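Local coordinates for prephenate dehydratase:Amino acid-binding ACT (Brucella abortus, PDB 6VH5), which probably converts prephenate to phenylpyruvate in phenylalanine biosynthesis and binds phenylalanine in its ACT domain, at residues A[49-54]-A[66-71]. Residues are numbered along the deposited sequence; the frame is centred on the assembly and turned at random.
Sequences EPLPCP and GAADLA
Leu51, on strand 49-53, comes closest to the turn leading into strand 70-77 at Ala68, with 7.4 Å between their CA atoms, and no backbone hydrogen bond joins the two segments. Contact is made by one branch of the leucine, CD2, which lies 4.1 Å from CB of Ala67 and 4.3 Å from CB of Ala68. With CG anti to the backbone N (chi1 174°), the side chain reaches across to the turn and puts CD2 against it. Strand 26-30 runs between strands 49-53 and 70-77 in the mixed sheet, parallel to both; helix 56-64 makes the beta-alpha-beta crossover over the intervening strand, and Ala67 and Ala68 follow its end. Their methyls also pack on Ala62 of that helix, so small residues suit a place where leucine and helix both come near. Gly66, the first residue to leave the helix, takes a positive phi (89°), which suits glycine because it has no CB to meet the carbonyl O of the residue before. The carbonyl O of Ala67, 4.0 Å from CD2 of Leu51, accepts a hydrogen bond from Thr24 OG1, so a polar atom next to the apolar methyl has a partner. Backbone hydrogen bonds with Ile27 and Phe29 fix Leu51 in the sheet.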
ATOM      1  N   GLU A  49       1.157  -1.340  27.233  1.00 67.42           N
ATOM      2  CA  GLU A  49       1.454   0.078  27.082  1.00 70.08           C
ATOM      3  C   GLU A  49       1.872   0.349  25.642  1.00 67.77           C
ATOM      4  O   GLU A  49       2.938  -0.123  25.211  1.00 65.53           O
ATOM      5  CB  GLU A  49       2.551   0.513  28.061  1.00 63.33           C
ATOM      6  CG  GLU A  49       2.578   2.001  28.343  1.00 72.94           C
ATOM      7  CD  GLU A  49       3.774   2.439  29.192  1.00 91.63           C
ATOM      8  OE1 GLU A  49       4.081   3.652  29.191  1.00 99.61           O
ATOM      9  OE2 GLU A  49       4.409   1.584  29.854  1.00 95.31           O
ATOM     10  N   PRO A  50       1.060   1.043  24.852  1.00 65.15           N
ATOM     11  CA  PRO A  50       1.437   1.300  23.454  1.00 63.38           C
ATOM     12  C   PRO A  50       2.723   2.115  23.360  1.00 61.87           C
ATOM     13  O   PRO A  50       2.956   3.045  24.139  1.00 59.68           O
ATOM     14  CB  PRO A  50       0.235   2.078  22.901  1.00 56.20           C
ATOM     15  CG  PRO A  50      -0.913   1.686  23.792  1.00 56.19           C
ATOM     16  CD  PRO A  50      -0.303   1.503  25.159  1.00 61.62           C
ATOM     17  N   LEU A  51       3.550   1.770  22.376  1.00 58.03           N
ATOM     18  CA  LEU A  51       4.848   2.411  22.165  1.00 57.94           C
ATOM     19  C   LEU A  51       4.877   3.065  20.791  1.00 56.30           C
ATOM     20  O   LEU A  51       5.100   2.379  19.777  1.00 60.29           O
ATOM     21  CB  LEU A  51       5.989   1.399  22.314  1.00 50.80           C
ATOM     22  CG  LEU A  51       7.402   1.897  21.984  1.00 56.03           C
ATOM     23  CD1 LEU A  51       7.709   3.185  22.734  1.00 54.37           C
ATOM     24  CD2 LEU A  51       8.459   0.824  22.319  1.00 52.89           C
ATOM     25  N   PRO A  52       4.684   4.381  20.704  1.00 58.49           N
ATOM     26  CA  PRO A  52       4.631   5.034  19.388  1.00 59.24           C
ATOM     27  C   PRO A  52       5.975   4.994  18.673  1.00 55.08           C
ATOM     28  O   PRO A  52       7.034   5.129  19.287  1.00 58.83           O
ATOM     29  CB  PRO A  52       4.225   6.481  19.719  1.00 58.74           C
ATOM     30  CG  PRO A  52       3.722   6.442  21.144  1.00 60.40           C
ATOM     31  CD  PRO A  52       4.510   5.343  21.804  1.00 59.55           C
ATOM     32  N   CYS A  53       5.917   4.816  17.354  1.00 49.55           N
ATOM     33  CA  CYS A  53       7.095   4.789  16.516  1.00 53.46           C
ATOM     34  C   CYS A  53       6.768   5.571  15.256  1.00 57.43           C
ATOM     35  O   CYS A  53       5.639   5.491  14.757  1.00 68.21           O
ATOM     36  CB  CYS A  53       7.510   3.359  16.144  1.00 58.14           C
ATOM     37  SG  CYS A  53       7.787   2.322  17.561  1.00 57.05           S
ATOM     38  N   PRO A  54       7.725   6.323  14.718  1.00 65.59           N
ATOM     39  CA  PRO A  54       7.399   7.187  13.572  1.00 68.78           C
ATOM     40  C   PRO A  54       7.095   6.421  12.296  1.00 70.50           C
ATOM     41  O   PRO A  54       6.287   6.897  11.491  1.00 73.51           O
ATOM     42  CB  PRO A  54       8.637   8.088  13.438  1.00 69.97           C
ATOM     43  CG  PRO A  54       9.728   7.387  14.175  1.00 67.37           C
ATOM     44  CD  PRO A  54       9.072   6.580  15.259  1.00 64.28           C
ATOM     45  N   GLY A  66      13.707  -5.820  21.265  1.00 67.13           N
ATOM     46  CA  GLY A  66      13.183  -6.074  22.585  1.00 65.28           C
ATOM     47  C   GLY A  66      12.579  -4.865  23.259  1.00 70.27           C
ATOM     48  O   GLY A  66      12.162  -4.966  24.420  1.00 73.47           O
ATOM     49  N   ALA A  67      12.525  -3.721  22.572  1.00 66.44           N
ATOM     50  CA  ALA A  67      11.811  -2.575  23.122  1.00 70.51           C
ATOM     51  C   ALA A  67      10.338  -2.892  23.320  1.00 64.92           C
ATOM     52  O   ALA A  67       9.715  -2.402  24.268  1.00 64.59           O
ATOM     53  CB  ALA A  67      11.946  -1.370  22.192  1.00 56.93           C
ATOM     54  N   ALA A  68       9.766  -3.711  22.446  1.00 64.23           N
ATOM     55  CA  ALA A  68       8.358  -4.050  22.542  1.00 64.86           C
ATOM     56  C   ALA A  68       8.182  -5.551  22.399  1.00 65.64           C
ATOM     57  O   ALA A  68       8.881  -6.194  21.612  1.00 66.54           O
ATOM     58  CB  ALA A  68       7.541  -3.303  21.480  1.00 54.41           C
ATOM     59  N   ASP A  69       7.220  -6.094  23.148  1.00 64.28           N
ATOM     60  CA  ASP A  69       6.904  -7.512  23.040  1.00 61.77           C
ATOM     61  C   ASP A  69       6.148  -7.827  21.755  1.00 58.42           C
ATOM     62  O   ASP A  69       6.354  -8.897  21.172  1.00 66.57           O
ATOM     63  CB  ASP A  69       6.076  -7.947  24.246  1.00 63.16           C
ATOM     64  CG  ASP A  69       6.771  -7.672  25.560  1.00 70.98           C
ATOM     65  OD1 ASP A  69       8.006  -7.477  25.554  1.00 74.91           O
ATOM     66  OD2 ASP A  69       6.073  -7.632  26.594  1.00 76.79           O
ATOM     67  N   LEU A  70       5.310  -6.904  21.281  1.00 48.97           N
ATOM     68  CA  LEU A  70       4.469  -7.122  20.112  1.00 62.85           C
ATOM     69  C   LEU A  70       4.409  -5.843  19.290  1.00 66.70           C
ATOM     70  O   LEU A  70       4.676  -4.744  19.790  1.00 67.63           O
ATOM     71  CB  LEU A  70       3.033  -7.523  20.493  1.00 55.72           C
ATOM     72  CG  LEU A  70       2.745  -8.721  21.395  1.00 56.63           C
ATOM     73  CD1 LEU A  70       1.265  -8.724  21.800  1.00 49.72           C
ATOM     74  CD2 LEU A  70       3.125 -10.013  20.692  1.00 56.61           C
ATOM     75  N   ALA A  71       3.985  -5.985  18.034  1.00 59.81           N
ATOM     76  CA  ALA A  71       3.769  -4.840  17.162  1.00 57.36           C
ATOM     77  C   ALA A  71       2.400  -4.950  16.508  1.00 58.34           C
ATOM     78  O   ALA A  71       1.995  -6.037  16.072  1.00 55.52           O
ATOM     79  CB  ALA A  71       4.857  -4.737  16.082  1.00 42.27           C
TER